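Uncharacterized protein PF1083 (Pyrococcus furiosus, PDB 3NRN) binds adenosine monophosphate and is probably a flavin-dependent oxidoreductase of the amine oxidase family, its substrate unknown. Local coordinates at residues D62-H67 / E388-A393; F47-G52 / K271-V276; T40-K45 / P346-V351. All coordinates share one frame; numbering follows the deposited sequence.

Interaction 1: residues D62-H67 / E388-A393; sequences DGPLAH and EVDGIA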
loop_
_atom_site.group_PDB
_atom_site.type_symbol
_atom_site.label_atom_id
_atom_site.label_comp_id
_atom_site.label_asym_id
_atom_site.label_seq_id
_atom_site.Cartn_x
_atom_site.Cartn_y
_atom_site.Cartn_z
ATOM N N ASP A 62 4.333 -10.035 9.673
ATOM C CA ASP A 62 3.614 -9.723 10.900
ATOM C C ASP A 62 2.370 -8.852 10.871
ATOM O O ASP A 62 1.650 -8.786 11.867
ATOM C CB ASP A 62 4.612 -9.102 11.874
ATOM C CG ASP A 62 5.929 -9.848 11.895
ATOM O OD1 ASP A 62 5.917 -11.051 12.229
ATOM O OD2 ASP A 62 6.964 -9.234 11.570
ATOM N N GLY A 63 2.109 -8.185 9.755
ATOM C CA GLY A 63 0.967 -7.295 9.713
ATOM C C GLY A 63 -0.367 -7.866 9.280
ATOM O O GLY A 63 -0.521 -9.075 9.113
ATOM N N PRO A 64 -1.364 -6.990 9.089
ATOM C CA PRO A 64 -2.715 -7.376 8.672
ATOM C C PRO A 64 -2.739 -8.161 7.353
ATOM O O PRO A 64 -3.475 -9.143 7.223
ATOM C CB PRO A 64 -3.444 -6.030 8.553
ATOM C CG PRO A 64 -2.691 -5.134 9.492
ATOM C CD PRO A 64 -1.259 -5.527 9.247
ATOM N N LEU A 65 -1.941 -7.732 6.376
ATOM C CA LEU A 65 -1.929 -8.408 5.081
ATOM C C LEU A 65 -1.437 -9.846 5.193
ATOM O O LEU A 65 -2.074 -10.761 4.669
ATOM C CB LEU A 65 -1.076 -7.643 4.055
ATOM C CG LEU A 65 -1.009 -8.275 2.653
ATOM C CD1 LEU A 65 -2.425 -8.517 2.108
ATOM C CD2 LEU A 65 -0.232 -7.355 1.713
ATOM N N ALA A 66 -0.311 -10.052 5.870
ATOM C CA ALA A 66 0.210 -11.412 6.036
ATOM C C ALA A 66 -0.809 -12.259 6.786
ATOM O O ALA A 66 -1.065 -13.402 6.411
ATOM C CB ALA A 66 1.519 -11.400 6.794
ATOM N N HIS A 67 -1.402 -11.694 7.837
ATOM C CA HIS A 67 -2.388 -12.439 8.613
ATOM C C HIS A 67 -3.556 -12.884 7.745
ATOM O O HIS A 67 -3.987 -14.030 7.821
ATOM C CB HIS A 67 -2.932 -11.608 9.777
ATOM C CG HIS A 67 -3.934 -12.345 10.611
ATOM N ND1 HIS A 67 -3.628 -13.515 11.274
ATOM C CD2 HIS A 67 -5.248 -12.114 10.846
ATOM C CE1 HIS A 67 -4.710 -13.974 11.878
ATOM N NE2 HIS A 67 -5.707 -13.143 11.633
ATOM N N GLU A 388 0.098 1.662 3.501
ATOM C CA GLU A 388 -0.030 1.052 2.178
ATOM C C GLU A 388 -0.859 -0.243 2.115
ATOM O O GLU A 388 -2.006 -0.251 2.546
ATOM C CB GLU A 388 1.359 0.809 1.582
ATOM C CG GLU A 388 1.332 0.585 0.084
ATOM C CD GLU A 388 2.479 -0.271 -0.388
ATOM O OE1 GLU A 388 2.776 -1.269 0.302
ATOM O OE2 GLU A 388 3.065 0.037 -1.449
ATOM N N VAL A 389 -0.285 -1.332 1.596
ATOM C CA VAL A 389 -1.043 -2.579 1.465
ATOM C C VAL A 389 -1.479 -3.204 2.786
ATOM O O VAL A 389 -2.499 -3.886 2.840
ATOM C CB VAL A 389 -0.305 -3.636 0.587
ATOM C CG1 VAL A 389 -0.202 -3.120 -0.836
ATOM C CG2 VAL A 389 1.078 -3.947 1.139
ATOM N N ASP A 390 -0.719 -2.991 3.852
ATOM C CA ASP A 390 -1.159 -3.514 5.135
ATOM C C ASP A 390 -2.394 -2.676 5.483
ATOM O O ASP A 390 -3.348 -3.169 6.084
ATOM C CB ASP A 390 -0.065 -3.369 6.202
ATOM C CG ASP A 390 0.872 -4.580 6.246
ATOM O OD1 ASP A 390 0.391 -5.707 6.496
ATOM O OD2 ASP A 390 2.083 -4.405 6.032
ATOM N N GLY A 391 -2.369 -1.406 5.080
ATOM C CA GLY A 391 -3.501 -0.524 5.320
ATOM C C GLY A 391 -4.704 -1.012 4.528
ATOM O O GLY A 391 -5.848 -0.951 4.994
ATOM N N ILE A 392 -4.452 -1.498 3.319
ATOM C CA ILE A 392 -5.524 -2.014 2.482
ATOM C C ILE A 392 -6.157 -3.227 3.167
ATOM O O ILE A 392 -7.381 -3.327 3.262
ATOM C CB ILE A 392 -4.990 -2.419 1.090
ATOM C CG1 ILE A 392 -4.624 -1.158 0.300
ATOM C CG2 ILE A 392 -6.030 -3.262 0.346
ATOM C CD1 ILE A 392 -4.080 -1.429 -1.091
ATOM N N ALA A 393 -5.312 -4.141 3.647
ATOM C CA ALA A 393 -5.777 -5.347 4.333
ATOM C C ALA A 393 -6.570 -4.989 5.589
ATOM O O ALA A 393 -7.573 -5.625 5.907
ATOM C CB ALA A 393 -4.590 -6.226 4.697
HETATM O O HOH W 1 1.747 -7.854 6.796
#
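The carboxylate of D390 sits over the first turn of helix 64-72, and its OD1 accepts the backbone N-H of L65 (N to OD1 3.1 Å, 160° at the hydrogen), met nearly along the C-O axis. The same oxygen lies 3.2 Å from P64 CD, the side chains of P64 and D390 crossing at about a right angle. The tight part is apolar: the methyl of A393 presses on the backbone of L65, CB to CA 3.5 Å, and also touches P64 CB. With chi1 at -180°, the L65 chain extends away from its own backbone N, and CD2 meets V389 CG2 at 3.7 Å. Toward A66 the contact is looser and a water fills in, donating to D390 OD1 (2.6 Å from its oxygen) and accepting from A66 N at 3.2 Å. The other carboxylate oxygen, OD2, takes the backbone N-H of H59. G63, at the N-cap, has no side chain to cap the helix; D390 OD1 takes the N-H of L65 directly and that of A66 through the water. A carboxylate here, one oxygen on the helix start and the other on H59, is probably stabilised in its charged form by the N-terminal end of helix 64-72.

Interaction 2: residues F47-G52 / K271-V276; sequences FQLSTG and KFNLAV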
loop_
_atom_site.group_PDB
_atom_site.type_symbol
_atom_site.label_atom_id
_atom_site.label_comp_id
_atom_site.label_asym_id
_atom_site.label_seq_id
_atom_site.Cartn_x
_atom_site.Cartn_y
_atom_site.Cartn_z
ATOM N N PHE A 47 13.500 -8.038 -16.390
ATOM C CA PHE A 47 13.301 -7.755 -14.972
ATOM C C PHE A 47 11.826 -7.901 -14.639
ATOM O O PHE A 47 10.965 -7.674 -15.489
ATOM C CB PHE A 47 13.716 -6.322 -14.651
ATOM C CG PHE A 47 15.189 -6.127 -14.518
ATOM C CD1 PHE A 47 15.797 -6.205 -13.274
ATOM C CD2 PHE A 47 15.967 -5.831 -15.629
ATOM C CE1 PHE A 47 17.162 -5.989 -13.135
ATOM C CE2 PHE A 47 17.333 -5.613 -15.504
ATOM C CZ PHE A 47 17.931 -5.692 -14.253
ATOM N N GLN A 48 11.535 -8.278 -13.402
ATOM C CA GLN A 48 10.149 -8.395 -12.976
ATOM C C GLN A 48 9.845 -7.152 -12.152
ATOM O O GLN A 48 10.093 -7.126 -10.950
ATOM C CB GLN A 48 9.938 -9.647 -12.121
ATOM C CG GLN A 48 9.913 -10.954 -12.900
ATOM C CD GLN A 48 8.704 -11.065 -13.817
ATOM O OE1 GLN A 48 7.561 -10.871 -13.391
ATOM N NE2 GLN A 48 8.950 -11.390 -15.080
ATOM N N LEU A 49 9.341 -6.111 -12.803
ATOM C CA LEU A 49 9.010 -4.882 -12.091
ATOM C C LEU A 49 7.584 -5.020 -11.552
ATOM O O LEU A 49 6.985 -6.096 -11.649
ATOM C CB LEU A 49 9.129 -3.677 -13.031
ATOM C CG LEU A 49 10.488 -3.533 -13.739
ATOM C CD1 LEU A 49 10.453 -2.338 -14.679
ATOM C CD2 LEU A 49 11.601 -3.380 -12.726
ATOM N N SER A 50 7.039 -3.951 -10.979
ATOM C CA SER A 50 5.685 -4.019 -10.440
ATOM C C SER A 50 4.811 -2.861 -10.889
ATOM O O SER A 50 5.315 -1.831 -11.329
ATOM C CB SER A 50 5.724 -4.053 -8.913
ATOM O OG SER A 50 6.187 -2.821 -8.395
ATOM N N THR A 51 3.495 -3.042 -10.770
ATOM C CA THR A 51 2.534 -2.018 -11.143
ATOM C C THR A 51 2.204 -1.131 -9.944
ATOM O O THR A 51 1.270 -0.333 -9.989
ATOM C CB THR A 51 1.229 -2.655 -11.698
ATOM O OG1 THR A 51 0.642 -3.515 -10.710
ATOM C CG2 THR A 51 1.531 -3.472 -12.948
ATOM N N GLY A 52 2.982 -1.268 -8.871
ATOM C CA GLY A 52 2.746 -0.466 -7.680
ATOM C C GLY A 52 3.705 -0.751 -6.535
ATOM O O GLY A 52 4.844 -0.289 -6.539
ATOM N N LYS A 271 8.322 6.163 -9.055
ATOM C CA LYS A 271 9.090 4.960 -8.782
ATOM C C LYS A 271 10.239 4.859 -9.771
ATOM O O LYS A 271 10.060 5.058 -10.971
ATOM C CB LYS A 271 8.200 3.725 -8.906
ATOM C CG LYS A 271 7.646 3.216 -7.585
ATOM C CD LYS A 271 6.551 2.187 -7.808
ATOM C CE LYS A 271 7.018 1.030 -8.685
ATOM N NZ LYS A 271 5.855 0.185 -9.091
ATOM N N PHE A 272 11.421 4.558 -9.253
ATOM C CA PHE A 272 12.609 4.420 -10.077
ATOM C C PHE A 272 13.076 2.975 -10.046
ATOM O O PHE A 272 13.366 2.427 -8.986
ATOM C CB PHE A 272 13.718 5.341 -9.555
ATOM C CG PHE A 272 13.403 6.803 -9.700
ATOM C CD1 PHE A 272 13.769 7.495 -10.849
ATOM C CD2 PHE A 272 12.699 7.480 -8.706
ATOM C CE1 PHE A 272 13.440 8.841 -11.010
ATOM C CE2 PHE A 272 12.364 8.826 -8.857
ATOM C CZ PHE A 272 12.736 9.508 -10.011
ATOM N N ASN A 273 13.129 2.356 -11.215
ATOM C CA ASN A 273 13.579 0.976 -11.325
ATOM C C ASN A 273 15.002 1.063 -11.878
ATOM O O ASN A 273 15.202 1.493 -13.011
ATOM C CB ASN A 273 12.657 0.214 -12.279
ATOM C CG ASN A 273 11.199 0.228 -11.820
ATOM O OD1 ASN A 273 10.823 -0.495 -10.901
ATOM N ND2 ASN A 273 10.381 1.065 -12.451
ATOM N N LEU A 274 15.979 0.665 -11.067
ATOM C CA LEU A 274 17.390 0.749 -11.443
ATOM C C LEU A 274 18.076 -0.610 -11.563
ATOM O O LEU A 274 18.003 -1.433 -10.653
ATOM C CB LEU A 274 18.134 1.600 -10.405
ATOM C CG LEU A 274 19.595 1.983 -10.656
ATOM C CD1 LEU A 274 19.665 3.030 -11.759
ATOM C CD2 LEU A 274 20.206 2.535 -9.372
ATOM N N ALA A 275 18.749 -0.835 -12.687
ATOM C CA ALA A 275 19.457 -2.095 -12.918
ATOM C C ALA A 275 20.940 -1.935 -12.596
ATOM O O ALA A 275 21.713 -1.447 -13.419
ATOM C CB ALA A 275 19.279 -2.536 -14.366
ATOM N N VAL A 276 21.327 -2.345 -11.393
ATOM C CA VAL A 276 22.714 -2.244 -10.964
ATOM C C VAL A 276 23.458 -3.554 -11.234
ATOM O O VAL A 276 23.033 -4.628 -10.804
ATOM C CB VAL A 276 22.811 -1.893 -9.455
ATOM C CG1 VAL A 276 21.995 -0.638 -9.157
ATOM C CG2 VAL A 276 22.313 -3.048 -8.613
#
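K271 reaches across from strand 269-277 to the end of strand 47-50, where its ammonium is gripped by three oxygens, with a weak bond to Y352 OH besides. Its CB points toward the other strand, and the chain runs out through CG before bending at chi3 (55°), which turns its end toward the turn after S50. CD and CE both pass along G52 O, CE at 3.3 Å, and NZ then bonds to that carbonyl at 2.8 Å, tilted 25° from its plane. NZ also meets both oxygens of S50: the hydroxyl OG at 3.1 Å, and the carbonyl O from well above its plane. S50 OG is fixed in turn by A53 O, and S50 O also receives Q350 NE2. The buried charge of the lysine is thus probably offset by two backbone carbonyls and a hydroxyl. Further along, L49 and N273 come at each other from opposite directions, with CD2 3.5 Å from OD1, an oxygen that has no polar partner in the model. The amide's other end, ND2, bonds to L348 O and Q350 OE1. At the far end F47 CZ abuts the methyl of A275 at 3.4 Å, approaching it obliquely. The strands run nearly antiparallel, 170° between their directions, but their axes stay 9.2 Å apart, so side chains, not backbone pairing, span the gap. Strand 47-50 pairs with 41-44 in a hairpin laid over the mixed sheet, where strands 312-320 and 345-351 flank 269-277: L49 rests on L314 and L348, and F47 on Y312 and L347.

Interaction 3: residues T40-K45 / P346-V351; sequences TNLPYK and PLLAQV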
loop_
_atom_site.group_PDB
_atom_site.type_symbol
_atom_site.label_atom_id
_atom_site.label_comp_id
_atom_site.label_asym_id
_atom_site.label_seq_id
_atom_site.Cartn_x
_atom_site.Cartn_y
_atom_site.Cartn_z
ATOM N N THR A 40 0.698 -6.190 -8.856
ATOM C CA THR A 40 1.076 -7.379 -9.612
ATOM C C THR A 40 2.402 -7.131 -10.345
ATOM O O THR A 40 3.035 -6.089 -10.148
ATOM C CB THR A 40 -0.039 -7.790 -10.607
ATOM O OG1 THR A 40 0.243 -9.096 -11.119
ATOM C CG2 THR A 40 -0.137 -6.812 -11.763
ATOM N N ASN A 41 2.830 -8.071 -11.182
ATOM C CA ASN A 41 4.107 -7.917 -11.876
ATOM C C ASN A 41 4.070 -7.264 -13.250
ATOM O O ASN A 41 3.073 -7.334 -13.973
ATOM C CB ASN A 41 4.806 -9.270 -11.982
ATOM C CG ASN A 41 5.283 -9.776 -10.642
ATOM O OD1 ASN A 41 4.880 -9.265 -9.596
ATOM N ND2 ASN A 41 6.138 -10.794 -10.661
ATOM N N LEU A 42 5.181 -6.624 -13.593
ATOM C CA LEU A 42 5.325 -5.954 -14.873
ATOM C C LEU A 42 6.625 -6.402 -15.536
ATOM O O LEU A 42 7.685 -5.828 -15.284
ATOM C CB LEU A 42 5.351 -4.434 -14.677
ATOM C CG LEU A 42 5.594 -3.591 -15.936
ATOM C CD1 LEU A 42 4.393 -3.685 -16.880
ATOM C CD2 LEU A 42 5.839 -2.149 -15.534
ATOM N N PRO A 43 6.561 -7.456 -16.370
ATOM C CA PRO A 43 7.754 -7.955 -17.059
ATOM C C PRO A 43 8.349 -6.795 -17.851
ATOM O O PRO A 43 7.624 -6.077 -18.536
ATOM C CB PRO A 43 7.194 -9.049 -17.965
ATOM C CG PRO A 43 6.033 -9.577 -17.166
ATOM C CD PRO A 43 5.387 -8.292 -16.683
ATOM N N TYR A 44 9.659 -6.604 -17.755
ATOM C CA TYR A 44 10.288 -5.491 -18.455
ATOM C C TYR A 44 11.785 -5.675 -18.653
ATOM O O TYR A 44 12.561 -5.623 -17.693
ATOM C CB TYR A 44 10.047 -4.194 -17.677
ATOM C CG TYR A 44 10.499 -2.942 -18.394
ATOM C CD1 TYR A 44 9.779 -2.436 -19.479
ATOM C CD2 TYR A 44 11.636 -2.250 -17.979
ATOM C CE1 TYR A 44 10.179 -1.266 -20.127
ATOM C CE2 TYR A 44 12.044 -1.089 -18.615
ATOM C CZ TYR A 44 11.312 -0.599 -19.687
ATOM O OH TYR A 44 11.708 0.566 -20.306
ATOM N N LYS A 45 12.187 -5.886 -19.902
ATOM C CA LYS A 45 13.597 -6.049 -20.232
ATOM C C LYS A 45 14.333 -7.050 -19.341
ATOM O O LYS A 45 15.431 -6.768 -18.856
ATOM C CB LYS A 45 14.295 -4.690 -20.161
ATOM C CG LYS A 45 13.851 -3.694 -21.223
ATOM C CD LYS A 45 14.606 -2.382 -21.068
ATOM C CE LYS A 45 14.413 -1.472 -22.270
ATOM N NZ LYS A 45 12.982 -1.158 -22.507
ATOM N N PRO A 346 19.444 3.241 -15.476
ATOM C CA PRO A 346 17.998 3.485 -15.478
ATOM C C PRO A 346 17.202 2.533 -16.365
ATOM O O PRO A 346 17.471 2.415 -17.560
ATOM C CB PRO A 346 17.899 4.931 -15.953
ATOM C CG PRO A 346 19.126 5.550 -15.360
ATOM C CD PRO A 346 20.185 4.506 -15.638
ATOM N N LEU A 347 16.220 1.859 -15.771
ATOM C CA LEU A 347 15.371 0.924 -16.505
ATOM C C LEU A 347 14.029 1.554 -16.844
ATOM O O LEU A 347 13.561 1.471 -17.978
ATOM C CB LEU A 347 15.115 -0.341 -15.682
ATOM C CG LEU A 347 16.192 -1.417 -15.565
ATOM C CD1 LEU A 347 15.690 -2.518 -14.641
ATOM C CD2 LEU A 347 16.509 -1.985 -16.937
ATOM N N LEU A 348 13.411 2.182 -15.847
ATOM C CA LEU A 348 12.111 2.803 -16.035
ATOM C C LEU A 348 11.677 3.600 -14.810
ATOM O O LEU A 348 11.895 3.186 -13.667
ATOM C CB LEU A 348 11.064 1.723 -16.326
ATOM C CG LEU A 348 9.601 2.138 -16.474
ATOM C CD1 LEU A 348 9.368 2.706 -17.866
ATOM C CD2 LEU A 348 8.705 0.929 -16.249
ATOM N N ALA A 349 11.067 4.751 -15.063
ATOM C CA ALA A 349 10.561 5.600 -13.999
ATOM C C ALA A 349 9.052 5.502 -14.147
ATOM O O ALA A 349 8.521 5.703 -15.237
ATOM C CB ALA A 349 11.021 7.036 -14.198
ATOM N N GLN A 350 8.362 5.164 -13.067
ATOM C CA GLN A 350 6.912 5.041 -13.124
ATOM C C GLN A 350 6.237 6.097 -12.266
ATOM O O GLN A 350 6.578 6.265 -11.090
ATOM C CB GLN A 350 6.478 3.651 -12.653
ATOM C CG GLN A 350 6.783 2.525 -13.624
ATOM C CD GLN A 350 6.693 1.162 -12.958
ATOM O OE1 GLN A 350 7.473 0.850 -12.060
ATOM N NE2 GLN A 350 5.741 0.349 -13.392
ATOM N N VAL A 351 5.285 6.807 -12.862
ATOM C CA VAL A 351 4.538 7.844 -12.160
ATOM C C VAL A 351 3.204 7.267 -11.704
ATOM O O VAL A 351 2.446 6.733 -12.512
ATOM C CB VAL A 351 4.254 9.060 -13.073
ATOM C CG1 VAL A 351 3.519 10.139 -12.286
ATOM C CG2 VAL A 351 5.550 9.607 -13.636
#
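Y44 and L347 meet where strand 41-44 passes strand 345-351 at 143° between their directions, the axes 9.9 Å apart and joined by side chains. L347 and L348 both face N273 of the adjoining strand, a classic beta bulge. The tyrosine makes the principal contact: CG stands anti to the backbone N (chi1 -172°), which carries the ring out over the bulge. Its hydroxyl donates to L347 O at 3.1 Å, with a C=O...donor angle of 160° and the donor a little off the carbonyl plane. The same oxygen lies at the ring edge, near the ring plane, 3.0 Å from CE2. CE2 also touches L348 CB at 3.8 Å, an oblique approach, and L347 CB farther off. On one face of the ring K45 folds back, its CG 4.1 Å above the centre, and its NZ makes a weak bond to Y44 OH. A phenylalanine at Y44 would probably keep the ring between K45 and the leucines but leave L347 O without its hydroxyl donor and K45 NZ without its weak acceptor. Farther down the hairpin, L42 and Q350 approach from opposite directions, the CD2 methyl 3.3 Å from the amide NE2. That amide is held by polar partners beyond the two strands: NE2 donates to S50 O and OE1 accepts from N273 ND2. L42 CD2 also lies 4.3 Å from L348 CD2, closing the apolar part of the contact. Strand 345-351 is the edge strand of the mixed sheet within this chain, paired with 269-277; helix 326-340 packs against P346 and A349, while the 41-44/47-50 hairpin lies across L347 and L348, L348 touching L49 and L347 touching F47.

Interactions 2 and 3 are two halves of one interface, their centres 4 Å apart: the hairpin 41-44/47-50 sits on neighbouring strands 269-277 and 345-351. Backbone bonds join them inside each layer, L49 O to L42 N and K271 N to Q350 O, both 2.7 Å. L347 packs against both F47 and A275, tying the two contacts by side chains. Interaction 1 lies apart, its centre 22 Å from that of interaction 2, though their nearest atoms come within about 5 Å. Both regions lie near the AMP site: the side chains of V389 and T51 are about 8 Å and 7 Å from the nucleotide, and G52 is about 4 Å from R38, which binds it.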